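PDB 1YSJ: N-acetylcysteine deacetylase from Bacillus subtilis, which probably catalyses the metal-dependent deacetylation of N-acetylcysteine to cysteine and acetate, a step in the breakdown of S-(2-succino)cysteine. Local coordinates for residues A[129-134]-A[149-154]; A[135-140]-A[388-393]; A[329-334]-A[393-398]. The protein carries 1 engineered substitution. All blocks are in the same frame, centred on the assembly; numbering follows the deposited sequence.

Interaction 1 of 3, residues A[129-134]-A[149-154]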
ATOM      1  N   ALA A 129     -34.226  19.261  16.400  1.00 42.11           N
ATOM      2  CA  ALA A 129     -35.542  19.911  16.414  1.00 43.42           C
ATOM      3  C   ALA A 129     -36.588  19.120  17.211  1.00 42.94           C
ATOM      4  O   ALA A 129     -37.366  19.712  17.957  1.00 43.40           O
ATOM      5  CB  ALA A 129     -36.029  20.176  15.000  1.00 42.67           C
ATOM      6  N   SER A 130     -36.581  17.793  17.062  1.00 42.87           N
ATOM      7  CA  SER A 130     -37.468  16.894  17.813  1.00 41.99           C
ATOM      8  C   SER A 130     -37.296  17.024  19.317  1.00 42.32           C
ATOM      9  O   SER A 130     -38.279  17.178  20.042  1.00 44.73           O
ATOM     10  CB  SER A 130     -37.236  15.433  17.416  1.00 41.30           C
ATOM     11  OG  SER A 130     -37.701  15.172  16.105  1.00 42.86           O
ATOM     12  N   ILE A 131     -36.046  16.967  19.776  1.00 41.16           N
ATOM     13  CA  ILE A 131     -35.733  17.010  21.207  1.00 41.66           C
ATOM     14  C   ILE A 131     -35.919  18.421  21.796  1.00 43.05           C
ATOM     15  O   ILE A 131     -36.126  18.575  23.007  1.00 43.08           O
ATOM     16  CB  ILE A 131     -34.316  16.402  21.503  1.00 41.87           C
ATOM     17  CG1 ILE A 131     -34.243  14.931  21.060  1.00 41.37           C
ATOM     18  CG2 ILE A 131     -33.927  16.512  22.981  1.00 44.48           C
ATOM     19  CD1 ILE A 131     -35.386  14.044  21.561  1.00 41.58           C
ATOM     20  N   ILE A 132     -35.861  19.445  20.944  1.00 41.97           N
ATOM     21  CA  ILE A 132     -36.251  20.787  21.370  1.00 41.00           C
ATOM     22  C   ILE A 132     -37.766  20.792  21.578  1.00 40.69           C
ATOM     23  O   ILE A 132     -38.265  21.344  22.568  1.00 40.57           O
ATOM     24  CB  ILE A 132     -35.827  21.892  20.367  1.00 40.75           C
ATOM     25  CG1 ILE A 132     -34.313  22.089  20.390  1.00 37.80           C
ATOM     26  CG2 ILE A 132     -36.523  23.214  20.697  1.00 37.70           C
ATOM     27  CD1 ILE A 132     -33.787  22.980  19.274  1.00 41.48           C
ATOM     28  N   GLY A 133     -38.484  20.162  20.648  1.00 39.38           N
ATOM     29  CA  GLY A 133     -39.922  19.937  20.795  1.00 39.87           C
ATOM     30  C   GLY A 133     -40.270  19.279  22.120  1.00 39.92           C
ATOM     31  O   GLY A 133     -41.134  19.768  22.853  1.00 41.52           O
ATOM     32  N   THR A 134     -39.584  18.177  22.423  1.00 39.95           N
ATOM     33  CA  THR A 134     -39.760  17.449  23.680  1.00 40.30           C
ATOM     34  C   THR A 134     -39.618  18.378  24.884  1.00 41.08           C
ATOM     35  O   THR A 134     -40.460  18.366  25.787  1.00 40.50           O
ATOM     36  CB  THR A 134     -38.751  16.283  23.797  1.00 40.30           C
ATOM     37  OG1 THR A 134     -38.958  15.368  22.720  1.00 41.28           O
ATOM     38  CG2 THR A 134     -38.925  15.531  25.118  1.00 41.77           C
ATOM     39  N   VAL A 149     -35.389  16.278  33.969  1.00 42.00           N
ATOM     40  CA  VAL A 149     -34.894  15.876  32.661  1.00 41.41           C
ATOM     41  C   VAL A 149     -33.787  16.823  32.216  1.00 41.99           C
ATOM     42  O   VAL A 149     -33.988  18.037  32.096  1.00 43.30           O
ATOM     43  CB  VAL A 149     -36.010  15.812  31.584  1.00 41.22           C
ATOM     44  CG1 VAL A 149     -35.442  15.286  30.273  1.00 43.00           C
ATOM     45  CG2 VAL A 149     -37.161  14.926  32.047  1.00 39.79           C
ATOM     46  N   ARG A 150     -32.612  16.255  31.985  1.00 42.40           N
ATOM     47  CA  ARG A 150     -31.495  16.994  31.432  1.00 42.54           C
ATOM     48  C   ARG A 150     -31.433  16.743  29.920  1.00 42.07           C
ATOM     49  O   ARG A 150     -31.469  15.597  29.471  1.00 42.85           O
ATOM     50  CB  ARG A 150     -30.206  16.562  32.120  1.00 42.73           C
ATOM     51  CG  ARG A 150     -29.080  17.565  32.030  1.00 46.82           C
ATOM     52  CD  ARG A 150     -27.971  17.201  33.000  1.00 49.23           C
ATOM     53  NE  ARG A 150     -28.329  17.531  34.376  1.00 46.31           N
ATOM     54  CZ  ARG A 150     -27.648  17.136  35.451  1.00 52.62           C
ATOM     55  NH1 ARG A 150     -26.565  16.374  35.321  1.00 45.97           N
ATOM     56  NH2 ARG A 150     -28.057  17.502  36.664  1.00 50.40           N
ATOM     57  N   PHE A 151     -31.371  17.820  29.140  1.00 40.69           N
ATOM     58  CA  PHE A 151     -31.281  17.709  27.684  1.00 40.61           C
ATOM     59  C   PHE A 151     -29.853  17.939  27.206  1.00 40.27           C
ATOM     60  O   PHE A 151     -29.206  18.923  27.572  1.00 41.43           O
ATOM     61  CB  PHE A 151     -32.251  18.679  26.998  1.00 39.20           C
ATOM     62  CG  PHE A 151     -33.690  18.400  27.304  1.00 39.85           C
ATOM     63  CD1 PHE A 151     -34.286  18.923  28.452  1.00 38.21           C
ATOM     64  CD2 PHE A 151     -34.450  17.601  26.455  1.00 36.15           C
ATOM     65  CE1 PHE A 151     -35.618  18.660  28.743  1.00 40.60           C
ATOM     66  CE2 PHE A 151     -35.783  17.331  26.740  1.00 39.12           C
ATOM     67  CZ  PHE A 151     -36.369  17.859  27.888  1.00 38.78           C
ATOM     68  N   ILE A 152     -29.379  17.012  26.384  1.00 39.93           N
ATOM     69  CA  ILE A 152     -28.015  17.012  25.887  1.00 40.15           C
ATOM     70  C   ILE A 152     -28.030  17.197  24.371  1.00 40.63           C
ATOM     71  O   ILE A 152     -28.489  16.326  23.625  1.00 41.43           O
ATOM     72  CB  ILE A 152     -27.278  15.693  26.270  1.00 39.57           C
ATOM     73  CG1 ILE A 152     -27.216  15.545  27.792  1.00 39.68           C
ATOM     74  CG2 ILE A 152     -25.872  15.641  25.662  1.00 37.64           C
ATOM     75  CD1 ILE A 152     -26.835  14.158  28.267  1.00 46.04           C
ATOM     76  N   PHE A 153     -27.547  18.350  23.928  1.00 40.08           N
ATOM     77  CA  PHE A 153     -27.373  18.606  22.509  1.00 40.54           C
ATOM     78  C   PHE A 153     -25.884  18.484  22.212  1.00 41.20           C
ATOM     79  O   PHE A 153     -25.103  19.401  22.443  1.00 40.80           O
ATOM     80  CB  PHE A 153     -27.977  19.961  22.111  1.00 39.00           C
ATOM     81  CG  PHE A 153     -29.471  20.037  22.326  1.00 38.41           C
ATOM     82  CD1 PHE A 153     -29.994  20.482  23.540  1.00 36.67           C
ATOM     83  CD2 PHE A 153     -30.352  19.644  21.324  1.00 37.56           C
ATOM     84  CE1 PHE A 153     -31.366  20.543  23.752  1.00 36.61           C
ATOM     85  CE2 PHE A 153     -31.736  19.700  21.524  1.00 35.97           C
ATOM     86  CZ  PHE A 153     -32.243  20.151  22.742  1.00 39.63           C
ATOM     87  N   GLN A 154     -25.516  17.312  21.714  1.00 42.71           N
ATOM     88  CA  GLN A 154     -24.141  16.863  21.682  1.00 42.81           C
ATOM     89  C   GLN A 154     -23.443  17.165  20.357  1.00 44.59           C
ATOM     90  O   GLN A 154     -23.955  16.822  19.290  1.00 46.49           O
ATOM     91  CB  GLN A 154     -24.104  15.354  21.961  1.00 42.06           C
ATOM     92  CG  GLN A 154     -22.729  14.723  21.820  1.00 40.50           C
ATOM     93  CD  GLN A 154     -22.785  13.257  21.475  1.00 43.24           C
ATOM     94  OE1 GLN A 154     -23.398  12.459  22.193  1.00 48.61           O
ATOM     95  NE2 GLN A 154     -22.131  12.883  20.377  1.00 40.39           N
TER

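Interaction 2 of 3, residues A[135-140]-A[388-393]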
ATOM      1  N   ALA A 135     -38.558  19.186  24.881  1.00 42.65           N
ATOM      2  CA  ALA A 135     -38.297  20.133  25.962  1.00 43.86           C
ATOM      3  C   ALA A 135     -39.439  21.138  26.103  1.00 44.51           C
ATOM      4  O   ALA A 135     -39.874  21.440  27.216  1.00 43.19           O
ATOM      5  CB  ALA A 135     -36.965  20.839  25.746  1.00 43.50           C
HETATM    6  N   MSE A 136     -39.939  21.627  24.969  1.00 46.43           N
HETATM    7  CA  MSE A 136     -41.052  22.575  24.952  1.00 48.56           C
HETATM    8  C   MSE A 136     -42.350  21.982  25.501  1.00 45.77           C
HETATM    9  O   MSE A 136     -43.070  22.653  26.240  1.00 45.81           O
HETATM   10  CB  MSE A 136     -41.260  23.141  23.547  1.00 47.58           C
HETATM   11  CG  MSE A 136     -40.169  24.117  23.137  1.00 52.16           C
HETATM   12 SE   MSE A 136     -40.325  24.769  21.309  1.00 60.23          SE
HETATM   13  CE  MSE A 136     -38.716  25.892  21.257  1.00 49.48           C
ATOM     14  N   LEU A 137     -42.635  20.730  25.144  1.00 44.71           N
ATOM     15  CA  LEU A 137     -43.818  20.027  25.646  1.00 43.36           C
ATOM     16  C   LEU A 137     -43.705  19.729  27.138  1.00 41.82           C
ATOM     17  O   LEU A 137     -44.688  19.825  27.872  1.00 41.38           O
ATOM     18  CB  LEU A 137     -44.047  18.712  24.889  1.00 44.35           C
ATOM     19  CG  LEU A 137     -44.354  18.704  23.388  1.00 46.38           C
ATOM     20  CD1 LEU A 137     -44.370  17.272  22.894  1.00 46.50           C
ATOM     21  CD2 LEU A 137     -45.670  19.405  23.054  1.00 42.34           C
ATOM     22  N   LEU A 138     -42.506  19.353  27.576  1.00 40.80           N
ATOM     23  CA  LEU A 138     -42.280  19.002  28.975  1.00 39.78           C
ATOM     24  C   LEU A 138     -42.240  20.238  29.860  1.00 39.56           C
ATOM     25  O   LEU A 138     -42.548  20.163  31.052  1.00 38.93           O
ATOM     26  CB  LEU A 138     -41.002  18.176  29.136  1.00 39.17           C
ATOM     27  CG  LEU A 138     -41.090  16.692  28.760  1.00 38.34           C
ATOM     28  CD1 LEU A 138     -39.714  16.035  28.846  1.00 28.08           C
ATOM     29  CD2 LEU A 138     -42.086  15.961  29.641  1.00 31.83           C
ATOM     30  N   ASN A 139     -41.865  21.367  29.262  1.00 39.25           N
ATOM     31  CA  ASN A 139     -41.886  22.673  29.920  1.00 40.41           C
ATOM     32  C   ASN A 139     -43.281  23.066  30.422  1.00 40.98           C
ATOM     33  O   ASN A 139     -43.408  23.823  31.386  1.00 42.87           O
ATOM     34  CB  ASN A 139     -41.337  23.741  28.963  1.00 40.17           C
ATOM     35  CG  ASN A 139     -41.216  25.110  29.608  1.00 43.38           C
ATOM     36  OD1 ASN A 139     -40.650  25.252  30.694  1.00 45.55           O
ATOM     37  ND2 ASN A 139     -41.744  26.132  28.935  1.00 39.09           N
ATOM     38  N   GLN A 140     -44.317  22.549  29.765  1.00 41.18           N
ATOM     39  CA  GLN A 140     -45.699  22.822  30.150  1.00 42.59           C
ATOM     40  C   GLN A 140     -46.306  21.652  30.923  1.00 42.91           C
ATOM     41  O   GLN A 140     -47.518  21.612  31.144  1.00 43.63           O
ATOM     42  CB  GLN A 140     -46.566  23.138  28.920  1.00 42.43           C
ATOM     43  CG  GLN A 140     -45.996  24.182  27.953  1.00 46.73           C
ATOM     44  CD  GLN A 140     -45.895  25.587  28.545  1.00 51.51           C
ATOM     45  OE1 GLN A 140     -44.888  26.272  28.362  1.00 54.67           O
ATOM     46  NE2 GLN A 140     -46.938  26.022  29.249  1.00 51.61           N
ATOM     47  N   ALA A 388     -41.704  12.071  17.263  1.00 40.50           N
ATOM     48  CA  ALA A 388     -40.512  11.981  18.093  1.00 39.48           C
ATOM     49  C   ALA A 388     -40.549  12.908  19.307  1.00 39.89           C
ATOM     50  O   ALA A 388     -40.132  12.519  20.401  1.00 40.16           O
ATOM     51  CB  ALA A 388     -39.265  12.244  17.251  1.00 39.56           C
ATOM     52  N   SER A 389     -41.037  14.131  19.114  1.00 38.78           N
ATOM     53  CA  SER A 389     -41.105  15.097  20.213  1.00 39.98           C
ATOM     54  C   SER A 389     -42.067  14.612  21.294  1.00 39.96           C
ATOM     55  O   SER A 389     -41.743  14.656  22.487  1.00 40.51           O
ATOM     56  CB  SER A 389     -41.481  16.497  19.712  1.00 38.58           C
ATOM     57  OG  SER A 389     -42.658  16.469  18.929  1.00 38.79           O
ATOM     58  N   GLN A 390     -43.225  14.118  20.856  1.00 40.06           N
ATOM     59  CA  GLN A 390     -44.246  13.560  21.743  1.00 40.74           C
ATOM     60  C   GLN A 390     -43.785  12.272  22.425  1.00 40.14           C
ATOM     61  O   GLN A 390     -44.050  12.067  23.616  1.00 40.52           O
ATOM     62  CB  GLN A 390     -45.544  13.288  20.975  1.00 40.03           C
ATOM     63  CG  GLN A 390     -46.227  14.516  20.390  1.00 38.99           C
ATOM     64  CD  GLN A 390     -47.605  14.206  19.809  1.00 43.34           C
ATOM     65  OE1 GLN A 390     -48.461  15.089  19.710  1.00 45.70           O
ATOM     66  NE2 GLN A 390     -47.826  12.949  19.432  1.00 39.52           N
ATOM     67  N   TYR A 391     -43.104  11.412  21.670  1.00 38.65           N
ATOM     68  CA  TYR A 391     -42.630  10.131  22.187  1.00 39.18           C
ATOM     69  C   TYR A 391     -41.698  10.282  23.389  1.00 39.13           C
ATOM     70  O   TYR A 391     -41.885   9.622  24.413  1.00 37.12           O
ATOM     71  CB  TYR A 391     -41.929   9.320  21.092  1.00 39.95           C
ATOM     72  CG  TYR A 391     -41.424   7.980  21.574  1.00 38.49           C
ATOM     73  CD1 TYR A 391     -42.302   6.911  21.757  1.00 38.68           C
ATOM     74  CD2 TYR A 391     -40.070   7.786  21.866  1.00 36.61           C
ATOM     75  CE1 TYR A 391     -41.846   5.675  22.211  1.00 42.11           C
ATOM     76  CE2 TYR A 391     -39.602   6.556  22.317  1.00 38.12           C
ATOM     77  CZ  TYR A 391     -40.498   5.505  22.488  1.00 42.28           C
ATOM     78  OH  TYR A 391     -40.051   4.283  22.932  1.00 41.80           O
ATOM     79  N   PHE A 392     -40.694  11.143  23.250  1.00 39.51           N
ATOM     80  CA  PHE A 392     -39.698  11.340  24.293  1.00 40.11           C
ATOM     81  C   PHE A 392     -40.234  12.137  25.477  1.00 40.89           C
ATOM     82  O   PHE A 392     -39.747  11.987  26.599  1.00 42.23           O
ATOM     83  CB  PHE A 392     -38.427  11.969  23.718  1.00 40.58           C
ATOM     84  CG  PHE A 392     -37.536  10.982  23.027  1.00 41.81           C
ATOM     85  CD1 PHE A 392     -37.680  10.727  21.664  1.00 42.97           C
ATOM     86  CD2 PHE A 392     -36.570  10.284  23.740  1.00 43.39           C
ATOM     87  CE1 PHE A 392     -36.866   9.799  21.025  1.00 42.42           C
ATOM     88  CE2 PHE A 392     -35.739   9.351  23.106  1.00 44.83           C
ATOM     89  CZ  PHE A 392     -35.888   9.108  21.754  1.00 41.59           C
ATOM     90  N   ALA A 393     -41.239  12.974  25.227  1.00 40.48           N
ATOM     91  CA  ALA A 393     -41.943  13.668  26.302  1.00 39.99           C
ATOM     92  C   ALA A 393     -42.731  12.673  27.155  1.00 41.01           C
ATOM     93  O   ALA A 393     -42.723  12.758  28.385  1.00 41.77           O
ATOM     94  CB  ALA A 393     -42.859  14.743  25.739  1.00 39.36           C
TER

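Interaction 3 of 3, residues A[329-334]-A[393-398]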
ATOM      1  N   SER A 329     -42.156   0.891  25.191  1.00 47.26           N
ATOM      2  CA  SER A 329     -43.337   0.358  24.513  1.00 48.78           C
ATOM      3  C   SER A 329     -44.615   1.110  24.882  1.00 49.67           C
ATOM      4  O   SER A 329     -45.422   1.426  24.005  1.00 50.89           O
ATOM      5  CB  SER A 329     -43.515  -1.134  24.825  1.00 48.27           C
ATOM      6  OG  SER A 329     -42.406  -1.890  24.374  1.00 49.09           O
ATOM      7  N   GLU A 330     -44.803   1.384  26.174  1.00 49.42           N
ATOM      8  CA  GLU A 330     -46.021   2.046  26.638  1.00 49.78           C
ATOM      9  C   GLU A 330     -46.096   3.530  26.270  1.00 49.13           C
ATOM     10  O   GLU A 330     -47.192   4.089  26.186  1.00 49.63           O
ATOM     11  CB  GLU A 330     -46.265   1.818  28.139  1.00 50.02           C
ATOM     12  CG  GLU A 330     -45.195   2.348  29.095  1.00 52.76           C
ATOM     13  CD  GLU A 330     -45.474   1.967  30.552  1.00 52.66           C
ATOM     14  OE1 GLU A 330     -44.735   1.125  31.107  1.00 50.93           O
ATOM     15  OE2 GLU A 330     -46.443   2.503  31.138  1.00 54.45           O
ATOM     16  N   ALA A 331     -44.946   4.154  26.029  1.00 48.61           N
ATOM     17  CA  ALA A 331     -44.909   5.543  25.563  1.00 48.55           C
ATOM     18  C   ALA A 331     -45.522   5.672  24.168  1.00 48.36           C
ATOM     19  O   ALA A 331     -46.269   6.613  23.898  1.00 48.51           O
ATOM     20  CB  ALA A 331     -43.485   6.087  25.584  1.00 48.33           C
ATOM     21  N   ALA A 332     -45.207   4.717  23.295  1.00 48.15           N
ATOM     22  CA  ALA A 332     -45.777   4.674  21.952  1.00 47.81           C
ATOM     23  C   ALA A 332     -47.247   4.282  22.000  1.00 47.82           C
ATOM     24  O   ALA A 332     -48.057   4.810  21.238  1.00 48.65           O
ATOM     25  CB  ALA A 332     -44.999   3.712  21.073  1.00 47.36           C
ATOM     26  N   ALA A 333     -47.580   3.357  22.902  1.00 47.27           N
ATOM     27  CA  ALA A 333     -48.947   2.870  23.071  1.00 46.57           C
ATOM     28  C   ALA A 333     -49.898   3.978  23.525  1.00 46.07           C
ATOM     29  O   ALA A 333     -50.987   4.119  22.973  1.00 46.56           O
ATOM     30  CB  ALA A 333     -48.978   1.701  24.047  1.00 46.68           C
ATOM     31  N   ARG A 334     -49.472   4.760  24.519  1.00 46.21           N
ATOM     32  CA  ARG A 334     -50.244   5.899  25.036  1.00 45.95           C
ATOM     33  C   ARG A 334     -50.582   6.947  23.978  1.00 45.06           C
ATOM     34  O   ARG A 334     -51.633   7.592  24.046  1.00 45.47           O
ATOM     35  CB  ARG A 334     -49.493   6.585  26.178  1.00 46.22           C
ATOM     36  CG  ARG A 334     -49.678   5.949  27.539  1.00 48.29           C
ATOM     37  CD  ARG A 334     -49.152   6.879  28.614  1.00 52.28           C
ATOM     38  NE  ARG A 334     -49.012   6.216  29.910  1.00 56.94           N
ATOM     39  CZ  ARG A 334     -48.477   6.782  30.990  1.00 58.30           C
ATOM     40  NH1 ARG A 334     -48.021   8.032  30.941  1.00 57.63           N
ATOM     41  NH2 ARG A 334     -48.393   6.096  32.122  1.00 56.29           N
ATOM     42  N   ALA A 393     -41.239  12.974  25.227  1.00 40.48           N
ATOM     43  CA  ALA A 393     -41.943  13.668  26.302  1.00 39.99           C
ATOM     44  C   ALA A 393     -42.731  12.673  27.155  1.00 41.01           C
ATOM     45  O   ALA A 393     -42.723  12.758  28.385  1.00 41.77           O
ATOM     46  CB  ALA A 393     -42.859  14.743  25.739  1.00 39.36           C
ATOM     47  N   GLU A 394     -43.393  11.720  26.502  1.00 40.13           N
ATOM     48  CA  GLU A 394     -44.181  10.726  27.221  1.00 41.18           C
ATOM     49  C   GLU A 394     -43.289   9.686  27.893  1.00 40.66           C
ATOM     50  O   GLU A 394     -43.570   9.256  29.014  1.00 40.52           O
ATOM     51  CB  GLU A 394     -45.202  10.058  26.297  1.00 41.16           C
ATOM     52  CG  GLU A 394     -46.388   9.441  27.029  1.00 43.87           C
ATOM     53  CD  GLU A 394     -47.237  10.467  27.786  1.00 49.52           C
ATOM     54  OE1 GLU A 394     -47.405  11.608  27.293  1.00 51.32           O
ATOM     55  OE2 GLU A 394     -47.745  10.119  28.875  1.00 46.73           O
ATOM     56  N   LEU A 395     -42.212   9.305  27.209  1.00 40.48           N
ATOM     57  CA  LEU A 395     -41.208   8.398  27.761  1.00 39.75           C
ATOM     58  C   LEU A 395     -40.582   8.959  29.039  1.00 40.63           C
ATOM     59  O   LEU A 395     -40.460   8.245  30.032  1.00 40.82           O
ATOM     60  CB  LEU A 395     -40.126   8.088  26.720  1.00 39.51           C
ATOM     61  CG  LEU A 395     -39.005   7.116  27.103  1.00 38.65           C
ATOM     62  CD1 LEU A 395     -39.539   5.704  27.336  1.00 41.41           C
ATOM     63  CD2 LEU A 395     -37.925   7.110  26.041  1.00 38.54           C
ATOM     64  N   ALA A 396     -40.206  10.236  29.008  1.00 41.99           N
ATOM     65  CA  ALA A 396     -39.633  10.917  30.175  1.00 42.50           C
ATOM     66  C   ALA A 396     -40.543  10.849  31.403  1.00 43.15           C
ATOM     67  O   ALA A 396     -40.081  10.530  32.503  1.00 42.61           O
ATOM     68  CB  ALA A 396     -39.304  12.362  29.839  1.00 43.55           C
ATOM     69  N   VAL A 397     -41.829  11.141  31.203  1.00 42.72           N
ATOM     70  CA  VAL A 397     -42.832  11.077  32.269  1.00 42.63           C
ATOM     71  C   VAL A 397     -42.973   9.652  32.825  1.00 43.22           C
ATOM     72  O   VAL A 397     -43.021   9.456  34.044  1.00 42.27           O
ATOM     73  CB  VAL A 397     -44.211  11.612  31.791  1.00 42.77           C
ATOM     74  CG1 VAL A 397     -45.289  11.400  32.853  1.00 40.49           C
ATOM     75  CG2 VAL A 397     -44.114  13.090  31.417  1.00 42.48           C
ATOM     76  N   ILE A 398     -43.024   8.670  31.926  1.00 43.16           N
ATOM     77  CA  ILE A 398     -43.184   7.265  32.302  1.00 43.55           C
ATOM     78  C   ILE A 398     -41.960   6.717  33.035  1.00 45.19           C
ATOM     79  O   ILE A 398     -42.102   6.033  34.056  1.00 46.58           O
ATOM     80  CB  ILE A 398     -43.525   6.374  31.082  1.00 42.75           C
ATOM     81  CG1 ILE A 398     -44.923   6.707  30.558  1.00 41.70           C
ATOM     82  CG2 ILE A 398     -43.449   4.893  31.448  1.00 41.93           C
ATOM     83  CD1 ILE A 398     -45.212   6.179  29.169  1.00 40.21           C
TER

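Interaction 1 of 3, residues A[129-134]-A[149-154]
Ile131 and Phe151 face each other where the helix segment 129-134 lies over the strand segment 149-154. Their CA atoms, 7.9 Å apart, are the nearest pair between the two backbones. The axes run nearly antiparallel, at 162°, and approach to 9.9 Å. No hydrogen bond crosses this layer, and the contact is made by apolar side chains. Phe151 and Phe153, two residues apart on the strand, both point toward the helix. Ile131 meets both rings with one methyl. Its CG2 lies 3.7 Å from Phe151 CD2, near the ring plane and at the edge. The same CG2 is 4.0 Å from Phe153 CZ, which it approaches obliquely. The torsion of Ile131 explains this reach: CG2 is anti to the backbone N, while CG1 lies beside that N (chi1 -60°) and CD1 is carried off from the strand. Ile132 CG1 sits 3.7 Å from Phe153 CZ, with the two side chains roughly perpendicular. Three residues on from Ile131, Thr134 brings its methyl to Phe151. Thr134 CG2 is 4.0 Å from Phe151 CE2, in the plane of the ring at its edge. The hydroxyl of Thr134 is hydrogen-bonded to Ser389 O on helix 384-402. Val149 CG1, on the same strand, lies over one face of the Phe151 ring, offset toward its rim. This is helix-on-sheet packing in the metal-binding domain of an M20 peptidase. Strand 148-154 pairs with strands 79-84 and 91-97, Ile131 also touches Ile94 and Met181 on the sheet, and helix 384-402 packs beside helix 124-139.

Interaction 2 of 3, residues A[135-140]-A[388-393]
Leu137 and Leu138 carry this helix-helix packing in the alpha/beta metal-binding domain of the M20 fold. They lie at the C-terminal end of helix 124-139 and meet segment 388-393 of helix 384-402. The short axes come within 9.0 Å and cross at -50°. The closest backbones are those of Leu138 and Ala393, with CA atoms 6.0 Å apart.

The apolar contacts centre on Ala393. Its small side chain lets both leucines come close. Ala393 CB is 4.1 Å from Leu137 CD1 and 4.0 Å from Leu138 CG. Leu137 CG stands anti to its carbonyl carbon (chi1 -63°), and the extended chi2 carries CD1 on to the opposing helix. That methyl also comes alongside Gln390, 3.9 Å from Gln390 CA. An alanine in place of Leu138 would probably open a gap over Ala393, whose CB and carbonyl oxygen would lose the leucine branch that now rests on them.

The remaining contacts set leucine methyls against backbone carbonyls. Leu137 CD1 lies 3.7 Å from Ser389 O. The hydroxyl of Ser389 is turned to its own helix and bonds to Leu385 O. Outside the pair, Leu137 touches Phe30 of helix 28-43, and Leu138 touches Leu145 in a loop. On the Leu138 side, its CD2 lies 3.5 Å from Ala393 O.

Interaction 3 of 3, residues A[329-334]-A[393-398]
Ala331 and Leu395 mark the nearest point of segments 329-334 and 393-398, two helices whose axes cross at 126° and approach to 8.6 Å. Their CA atoms are only 5.2 Å apart. Ala331 makes this closeness possible: its CB lies 3.8 Å from Leu395 N and also packs on Leu395 CB. Ile398, three residues on from Leu395, packs beside it on Ala331. Its CD1 reaches Ala331 CA at 3.7 Å, and its CG2 lies against the carboxylate end of Glu330, 3.7 Å from Glu330 CD.

Arg334 and Glu394 add a salt bridge at the more open side. Arg334 NH1 donates to Glu394 OE2 over 2.9 Å, with an N-H...O angle of 155°. The oxygen lies in the guanidinium plane and uses its anti lone pair, while the two flat groups are turned 60° from each other. Arg334 is extended from CG to NE, whereas Glu394 bends at chi2 to meet it. Ile398 CG1 lies over one guanidinium face, offset toward its rim and 3.4 Å from Arg334 NH1. The bridge and this apolar cover together limit how the group can turn. The other Glu394 oxygen, OE1, forms a salt bridge with Arg141, so the carboxylate links two arginines.

The arrangement is close helix-helix packing through alanine, with a charged pair at its margin. It joins helix 325-334 to the C-terminal helix 384-402 of the M20 metal-binding domain, away from the nickel site.

Overall arrangement
The three contacts form a continuous run through one side of the metal-binding domain. Interactions 1 and 2 are centred about 9 Å apart and share helix 124-139. Interactions 2 and 3, about 10 Å apart between centres, share helix 384-402, including Ala393. The centres of interactions 1 and 3 are about 16 Å apart. Along the chain, interaction 1 closes before interaction 3 opens, and the segments of interaction 2 alternate with those of both others. Helices 124-139 and 384-402 both pack on the mixed sheet, side by side, and helix 325-334 packs on the second of them. Helix 124-139 begins at the nickel ligand His124, but the contacts themselves contain no metal ligand.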